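Local coordinates for ferric vibriobactin ABC transporter, periplasmic ferric vibriobactin-binding protein (Vibrio cholerae, PDB 3R5T) that probably captures the iron-loaded siderophore ferric vibriobactin in the periplasm and hands it to an ABC transporter for uptake, at residues A[168-173]-A[220-225]; A[187-192]-A[273-278]. All coordinates share one frame; numbering follows the deposited sequence.

Interaction 1. Residues A[168-173]-A[220-225]; sequences VSYHGP and EHLTQL. With VBN ((4S,5R)-N-{3-[(2,3-dihydroxybenzoyl)amino]propyl}-2-(2,3-dihydroxyphenyl)-N-[3-({[(4S,5R)-2-(2,3-dihydroxyphenyl)-5-met hyl-4,5-dihydro-1,3-oxazol-4-yl]carbonyl}amino)propyl]-5-methyl-4,5-dihydro-1,3-oxazole-4-carboxamide), chain B.
Leu222 approaches the ring of Tyr170 at its edge, in the ring plane, where Leu222 CD1 lies 3.9 Å from Tyr170 CD1. One face of this ring is taken by the backbone of its own segment, with Gly172 N 3.5 Å above the plane over the ring centre. Phe243 meets the ring edge-to-face, and the hydroxyl is hydrogen-bonded to Asp246. The ring of His171 meets the siderophore in two ways: its edge offers NE2 in plane to VBN OAC, at 2.9 Å and with an N-H...O angle of 148°, and VBN CAU lies over one face.

Two residues before Tyr170, Val168 turns both methyls toward the 220-225 turn. With chi1 at 174°, CG1 points to Leu222 and CG2 to Leu225, so that Val168 CG1 touches Leu222 CD2 at 4.0 Å and Val168 CG2 touches Leu225 CD1 at the same distance. Ser169, next along strand 165-169, is directed away from the turn, and its OG gives a second hydrogen bond to VBN OAC, 2.7 Å long.

No hydrogen bond joins the two segments, whose meeting is purely apolar. The end of strand 165-169 and the loop that follows are thus divided chemically: buried hydrocarbon backs them on the turn side, while Ser169 and His171 grip a single amide oxygen of the ligand with two bonds.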
loop_
_atom_site.group_PDB
_atom_site.type_symbol
_atom_site.label_atom_id
_atom_site.label_comp_id
_atom_site.label_asym_id
_atom_site.label_seq_id
_atom_site.Cartn_x
_atom_site.Cartn_y
_atom_site.Cartn_z
ATOM N N VAL A 168 5.125 4.022 11.872
ATOM C CA VAL A 168 4.006 4.107 12.791
ATOM C C VAL A 168 2.802 4.782 12.145
ATOM O O VAL A 168 2.945 5.763 11.419
ATOM C CB VAL A 168 4.408 4.938 14.037
ATOM C CG1 VAL A 168 3.215 5.172 14.966
ATOM C CG2 VAL A 168 5.567 4.279 14.786
ATOM N N SER A 169 1.618 4.251 12.431
ATOM C CA SER A 169 0.350 4.938 12.175
ATOM C C SER A 169 -0.134 5.498 13.506
ATOM O O SER A 169 -0.544 4.761 14.394
ATOM C CB SER A 169 -0.671 3.971 11.586
ATOM O OG SER A 169 -1.889 4.649 11.298
ATOM N N TYR A 170 -0.062 6.816 13.639
ATOM C CA TYR A 170 -0.286 7.484 14.923
ATOM C C TYR A 170 -1.637 8.153 15.025
ATOM O O TYR A 170 -2.041 8.893 14.124
ATOM C CB TYR A 170 0.813 8.521 15.139
ATOM C CG TYR A 170 0.716 9.323 16.416
ATOM C CD1 TYR A 170 1.008 8.748 17.653
ATOM C CD2 TYR A 170 0.398 10.681 16.388
ATOM C CE1 TYR A 170 0.963 9.497 18.825
ATOM C CE2 TYR A 170 0.346 11.439 17.565
ATOM C CZ TYR A 170 0.612 10.842 18.775
ATOM O OH TYR A 170 0.565 11.599 19.934
ATOM N N HIS A 171 -2.319 7.891 16.132
ATOM C CA HIS A 171 -3.610 8.516 16.410
ATOM C C HIS A 171 -3.708 9.108 17.804
ATOM O O HIS A 171 -4.777 9.537 18.199
ATOM C CB HIS A 171 -4.753 7.535 16.186
ATOM C CG HIS A 171 -4.840 7.050 14.779
ATOM N ND1 HIS A 171 -5.298 7.841 13.748
ATOM C CD2 HIS A 171 -4.486 5.870 14.222
ATOM C CE1 HIS A 171 -5.231 7.163 12.615
ATOM N NE2 HIS A 171 -4.742 5.965 12.876
ATOM N N GLY A 172 -2.608 9.112 18.545
ATOM C CA GLY A 172 -2.556 9.769 19.839
ATOM C C GLY A 172 -2.989 8.924 21.019
ATOM O O GLY A 172 -3.307 7.749 20.869
ATOM N N PRO A 173 -3.023 9.538 22.210
ATOM C CA PRO A 173 -3.363 8.837 23.453
ATOM C C PRO A 173 -4.780 8.268 23.456
ATOM O O PRO A 173 -5.670 8.803 22.793
ATOM C CB PRO A 173 -3.292 9.932 24.532
ATOM C CG PRO A 173 -2.835 11.174 23.875
ATOM C CD PRO A 173 -2.737 10.975 22.404
ATOM N N GLU A 220 -0.031 2.815 24.858
ATOM C CA GLU A 220 1.115 2.739 25.774
ATOM C C GLU A 220 2.316 2.006 25.182
ATOM O O GLU A 220 3.464 2.296 25.532
ATOM C CB GLU A 220 0.735 2.072 27.108
ATOM C CG GLU A 220 -0.125 2.924 28.011
ATOM C CD GLU A 220 -1.483 3.188 27.412
ATOM O OE1 GLU A 220 -2.030 2.258 26.773
ATOM O OE2 GLU A 220 -1.994 4.320 27.578
ATOM N N HIS A 221 2.071 1.033 24.311
ATOM C CA HIS A 221 3.184 0.281 23.725
ATOM C C HIS A 221 4.109 1.138 22.861
ATOM O O HIS A 221 5.263 0.754 22.628
ATOM C CB HIS A 221 2.691 -0.929 22.924
ATOM C CG HIS A 221 2.117 -2.028 23.767
ATOM N ND1 HIS A 221 2.855 -2.719 24.704
ATOM C CD2 HIS A 221 0.875 -2.570 23.793
ATOM C CE1 HIS A 221 2.091 -3.631 25.280
ATOM N NE2 HIS A 221 0.883 -3.560 24.745
ATOM N N LEU A 222 3.605 2.261 22.349
ATOM C CA LEU A 222 4.455 3.176 21.588
ATOM C C LEU A 222 5.680 3.606 22.380
ATOM O O LEU A 222 6.753 3.824 21.805
ATOM C CB LEU A 222 3.679 4.423 21.142
ATOM C CG LEU A 222 2.626 4.274 20.036
ATOM C CD1 LEU A 222 1.957 5.617 19.817
ATOM C CD2 LEU A 222 3.242 3.749 18.731
ATOM N N THR A 223 5.538 3.710 23.698
ATOM C CA THR A 223 6.669 4.114 24.533
ATOM C C THR A 223 7.791 3.085 24.542
ATOM O O THR A 223 8.896 3.397 24.957
ATOM C CB THR A 223 6.273 4.363 26.000
ATOM O OG1 THR A 223 5.869 3.128 26.607
ATOM C CG2 THR A 223 5.153 5.397 26.103
ATOM N N GLN A 224 7.499 1.867 24.081
ATOM C CA GLN A 224 8.468 0.771 24.131
ATOM C C GLN A 224 9.265 0.611 22.844
ATOM O O GLN A 224 10.166 -0.232 22.778
ATOM C CB GLN A 224 7.759 -0.536 24.491
ATOM C CG GLN A 224 7.074 -0.471 25.858
ATOM C CD GLN A 224 6.258 -1.716 26.180
ATOM O OE1 GLN A 224 5.262 -2.003 25.530
ATOM N NE2 GLN A 224 6.676 -2.449 27.210
ATOM N N LEU A 225 8.960 1.426 21.837
ATOM C CA LEU A 225 9.694 1.349 20.570
ATOM C C LEU A 225 11.158 1.762 20.759
ATOM O O LEU A 225 11.460 2.732 21.457
ATOM C CB LEU A 225 9.002 2.200 19.498
ATOM C CG LEU A 225 7.624 1.689 19.085
ATOM C CD1 LEU A 225 6.882 2.730 18.247
ATOM C CD2 LEU A 225 7.759 0.387 18.322
HETATM C C VBN B . -9.393 2.467 10.344
HETATM N N VBN B . -9.555 0.776 8.464
HETATM O O VBN B . -9.035 1.655 11.130
HETATM C CA VBN B . -9.964 2.066 8.990
HETATM C CB VBN B . -11.532 1.920 8.973
HETATM C CAB VBN B . -7.433 7.465 3.607
HETATM O OAC VBN B . -4.152 3.358 11.859
HETATM O OAD VBN B . -10.541 5.966 6.621
HETATM O OAF VBN B . -5.639 -0.034 7.114
HETATM O OAG VBN B . -7.714 -4.116 8.136
HETATM O OAH VBN B . -8.277 -0.429 5.652
HETATM O OAI VBN B . -6.649 1.529 9.016
HETATM O OAJ VBN B . -8.036 -1.420 8.298
HETATM O OAK VBN B . -8.109 2.196 6.326
HETATM C CAL VBN B . -2.505 0.809 8.973
HETATM C CAM VBN B . -11.371 -3.791 8.770
HETATM C CAN VBN B . -8.896 1.212 2.376
HETATM C CAO VBN B . -3.372 0.223 7.990
HETATM C CAP VBN B . -10.101 -4.383 8.517
HETATM C CAQ VBN B . -8.685 0.168 3.335
HETATM C CAR VBN B . -3.041 1.654 10.013
HETATM C CAS VBN B . -11.504 -2.399 8.877
HETATM C CAT VBN B . -8.870 2.574 2.771
HETATM C CAU VBN B . -7.769 4.565 12.473
HETATM C CAV VBN B . -9.719 6.338 10.181
HETATM C CAW VBN B . -6.838 3.362 12.697
HETATM C CAX VBN B . -10.000 7.377 9.071
HETATM C CAY VBN B . -9.219 4.223 12.123
HETATM C CAZ VBN B . -9.983 4.877 9.781
HETATM N NBB VBN B . -6.325 2.697 11.501
HETATM N NBC VBN B . -9.069 7.212 7.956
HETATM N NBD VBN B . -7.960 4.734 5.709
HETATM O OBF VBN B . -8.746 5.309 3.577
HETATM C CBG VBN B . -4.915 2.748 11.194
HETATM C CBH VBN B . -9.454 6.445 6.768
HETATM C CBJ VBN B . -10.500 -0.159 9.016
HETATM C CBK VBN B . -4.772 0.487 8.048
HETATM C CBL VBN B . -8.961 -3.571 8.379
HETATM C CBM VBN B . -8.451 0.522 4.662
HETATM C CBN VBN B . -5.285 1.281 9.032
HETATM C CBO VBN B . -9.101 -2.248 8.483
HETATM C CBP VBN B . -8.428 1.838 5.037
HETATM C CBQ VBN B . -4.377 1.891 10.054
HETATM C CBR VBN B . -10.418 -1.635 8.717
HETATM C CBS VBN B . -8.623 2.906 4.051
HETATM C CBU VBN B . -8.508 6.615 4.261
HETATM C CBW VBN B . -8.697 4.318 4.556
HETATM C CBX VBN B . -8.320 6.156 5.792
HETATM N NBY VBN B . -9.480 3.873 10.723
HETATM O OG1 VBN B . -11.754 0.460 9.200
HETATM C CG2 VBN B . -12.310 2.604 7.860
#

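Interaction 2. Residues A[187-192]-A[273-278]; sequences AQLLQS and FSAREI
Leu189 and Leu190 of helix 185-192 pack against Ala275 and Ile278 of helix 272-286 near the junction of the two lobes of a class III periplasmic binding fold, the kind in which one long helix, here 137-155, connects them. The short helical segments run in roughly the same direction, inclined at 44°, and their axes come no closer than 11.2 Å. At that spacing it is side chains that span the gap, though Leu189 also reaches the CA of Ala275.

The apolar contacts centre on Leu189. Its CG lies anti to the backbone N (173°), which brings Leu189 CD2 to 3.9 Å from both the CA and the CB of Ala275. The same methyl reaches across to Ile278, where Leu189 CD2 is 4.0 Å from Ile278 CD1. Leu189 CD1 is also near Ala275 CB, so both methyls of the leucine rest on the same side of that atom. Leu190 comes in from the side, crossing Ile278 at about a right angle, with Leu190 CD1 4.1 Å from Ile278 CG2. Phe147 of helix 137-155 touches Leu189 and Ala275 alike, and Leu263 of strand 260-264 touches Leu190 and Ile278, which places the pair between the linking helix and the sheet.

No hydrogen bond crosses between the two segments; polar groups bond within their own helix or to other parts of the chain. Ser274 OG bonds to the backbone oxygen of Arg269, whose NH1 is hydrogen-bonded to the siderophore, so the start of helix 272-286 is tied to a residue of the binding pocket. In the other helix, Ser192 folds back on its own backbone: its OG donates to Leu189 O over 2.6 Å, meeting the carbonyl at 133° and tilted out of its plane.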
loop_
_atom_site.group_PDB
_atom_site.type_symbol
_atom_site.label_atom_id
_atom_site.label_comp_id
_atom_site.label_asym_id
_atom_site.label_seq_id
_atom_site.Cartn_x
_atom_site.Cartn_y
_atom_site.Cartn_z
ATOM N N ALA A 187 7.222 -1.572 5.165
ATOM C CA ALA A 187 8.509 -2.017 5.690
ATOM C C ALA A 187 9.424 -2.464 4.560
ATOM O O ALA A 187 10.592 -2.086 4.528
ATOM C CB ALA A 187 8.312 -3.154 6.668
ATOM N N GLN A 188 8.878 -3.228 3.614
ATOM C CA GLN A 188 9.723 -3.786 2.554
ATOM C C GLN A 188 10.227 -2.692 1.612
ATOM O O GLN A 188 11.359 -2.752 1.137
ATOM C CB GLN A 188 8.996 -4.914 1.814
ATOM C CG GLN A 188 8.634 -6.088 2.749
ATOM C CD GLN A 188 8.299 -7.380 2.018
ATOM O OE1 GLN A 188 9.176 -7.999 1.404
ATOM N NE2 GLN A 188 7.028 -7.813 2.102
ATOM N N LEU A 189 9.403 -1.676 1.366
ATOM C CA LEU A 189 9.845 -0.542 0.562
ATOM C C LEU A 189 11.046 0.148 1.207
ATOM O O LEU A 189 12.075 0.390 0.561
ATOM C CB LEU A 189 8.703 0.461 0.360
ATOM C CG LEU A 189 9.110 1.767 -0.340
ATOM C CD1 LEU A 189 9.528 1.549 -1.783
ATOM C CD2 LEU A 189 7.971 2.748 -0.309
ATOM N N LEU A 190 10.947 0.442 2.495
ATOM C CA LEU A 190 12.071 1.098 3.161
ATOM C C LEU A 190 13.319 0.209 3.225
ATOM O O LEU A 190 14.444 0.688 3.041
ATOM C CB LEU A 190 11.664 1.602 4.553
ATOM C CG LEU A 190 11.242 3.078 4.623
ATOM C CD1 LEU A 190 10.303 3.493 3.509
ATOM C CD2 LEU A 190 10.665 3.419 5.989
ATOM N N GLN A 191 13.116 -1.079 3.494
ATOM C CA GLN A 191 14.217 -2.041 3.514
ATOM C C GLN A 191 14.989 -2.009 2.198
ATOM O O GLN A 191 16.223 -2.147 2.184
ATOM C CB GLN A 191 13.689 -3.460 3.726
ATOM C CG GLN A 191 13.083 -3.754 5.080
ATOM C CD GLN A 191 12.331 -5.076 5.079
ATOM O OE1 GLN A 191 12.725 -6.023 4.389
ATOM N NE2 GLN A 191 11.236 -5.142 5.837
ATOM N N SER A 192 14.255 -1.852 1.091
ATOM C CA SER A 192 14.862 -1.906 -0.243
ATOM C C SER A 192 15.846 -0.776 -0.523
ATOM O O SER A 192 16.716 -0.922 -1.386
ATOM C CB SER A 192 13.805 -1.979 -1.349
ATOM O OG SER A 192 13.184 -0.726 -1.569
ATOM N N PHE A 273 3.036 4.626 -7.273
ATOM C CA PHE A 273 2.982 6.073 -7.234
ATOM C C PHE A 273 3.332 6.633 -5.870
ATOM O O PHE A 273 4.154 7.556 -5.767
ATOM C CB PHE A 273 1.618 6.526 -7.753
ATOM C CG PHE A 273 1.281 5.882 -9.064
ATOM C CD1 PHE A 273 0.415 4.805 -9.132
ATOM C CD2 PHE A 273 1.919 6.302 -10.219
ATOM C CE1 PHE A 273 0.149 4.195 -10.358
ATOM C CE2 PHE A 273 1.655 5.697 -11.437
ATOM C CZ PHE A 273 0.773 4.646 -11.505
ATOM N N SER A 274 2.756 6.085 -4.809
ATOM C CA SER A 274 3.137 6.575 -3.486
ATOM C C SER A 274 4.558 6.144 -3.122
ATOM O O SER A 274 5.248 6.871 -2.405
ATOM C CB SER A 274 2.152 6.143 -2.399
ATOM O OG SER A 274 1.940 4.746 -2.399
ATOM N N ALA A 275 4.985 4.987 -3.621
ATOM C CA ALA A 275 6.351 4.517 -3.381
ATOM C C ALA A 275 7.359 5.505 -3.968
ATOM O O ALA A 275 8.357 5.848 -3.326
ATOM C CB ALA A 275 6.563 3.106 -3.975
ATOM N N ARG A 276 7.095 5.974 -5.184
ATOM C CA ARG A 276 7.957 6.998 -5.775
ATOM C C ARG A 276 8.007 8.255 -4.908
ATOM O O ARG A 276 9.081 8.820 -4.688
ATOM C CB ARG A 276 7.469 7.375 -7.166
ATOM C CG ARG A 276 7.866 6.405 -8.249
ATOM C CD ARG A 276 7.243 6.810 -9.572
ATOM N NE ARG A 276 7.651 5.886 -10.620
ATOM C CZ ARG A 276 6.989 5.696 -11.756
ATOM N NH1 ARG A 276 5.870 6.368 -12.002
ATOM N NH2 ARG A 276 7.447 4.828 -12.647
ATOM N N GLU A 277 6.853 8.708 -4.436
ATOM C CA GLU A 277 6.824 9.910 -3.616
ATOM C C GLU A 277 7.667 9.698 -2.357
ATOM O O GLU A 277 8.442 10.569 -1.963
ATOM C CB GLU A 277 5.385 10.276 -3.225
ATOM C CG GLU A 277 4.514 10.721 -4.391
ATOM C CD GLU A 277 3.185 11.319 -3.937
ATOM O OE1 GLU A 277 3.144 11.955 -2.861
ATOM O OE2 GLU A 277 2.193 11.177 -4.674
ATOM N N ILE A 278 7.488 8.552 -1.714
ATOM C CA ILE A 278 8.227 8.217 -0.498
ATOM C C ILE A 278 9.742 8.173 -0.714
ATOM O O ILE A 278 10.499 8.759 0.059
ATOM C CB ILE A 278 7.740 6.892 0.108
ATOM C CG1 ILE A 278 6.288 7.032 0.555
ATOM C CG2 ILE A 278 8.629 6.466 1.266
ATOM C CD1 ILE A 278 5.553 5.713 0.852
#

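The four segments alternate along the chain, 168-173, 187-192, 220-225 and 273-278, so the stretches of chain spanned by the two interactions overlap. Their centres are 22 Å apart and their nearest atoms about 8 Å, without touching. Both lie on the side of the mixed sheet: interaction 1 at the end of its central strand 165-169, interaction 2 against the outermost strand 260-264, with strand 229-233 in between. Interaction 1 borders the siderophore. Helix 272-286, however, begins against helix 31-39 of the other lobe, so interaction 2 sits near the junction of the lobes, beside the interlobe helix 137-155, consistent with a lobe that carries ligand-binding residues at one margin and packs on the connector at another.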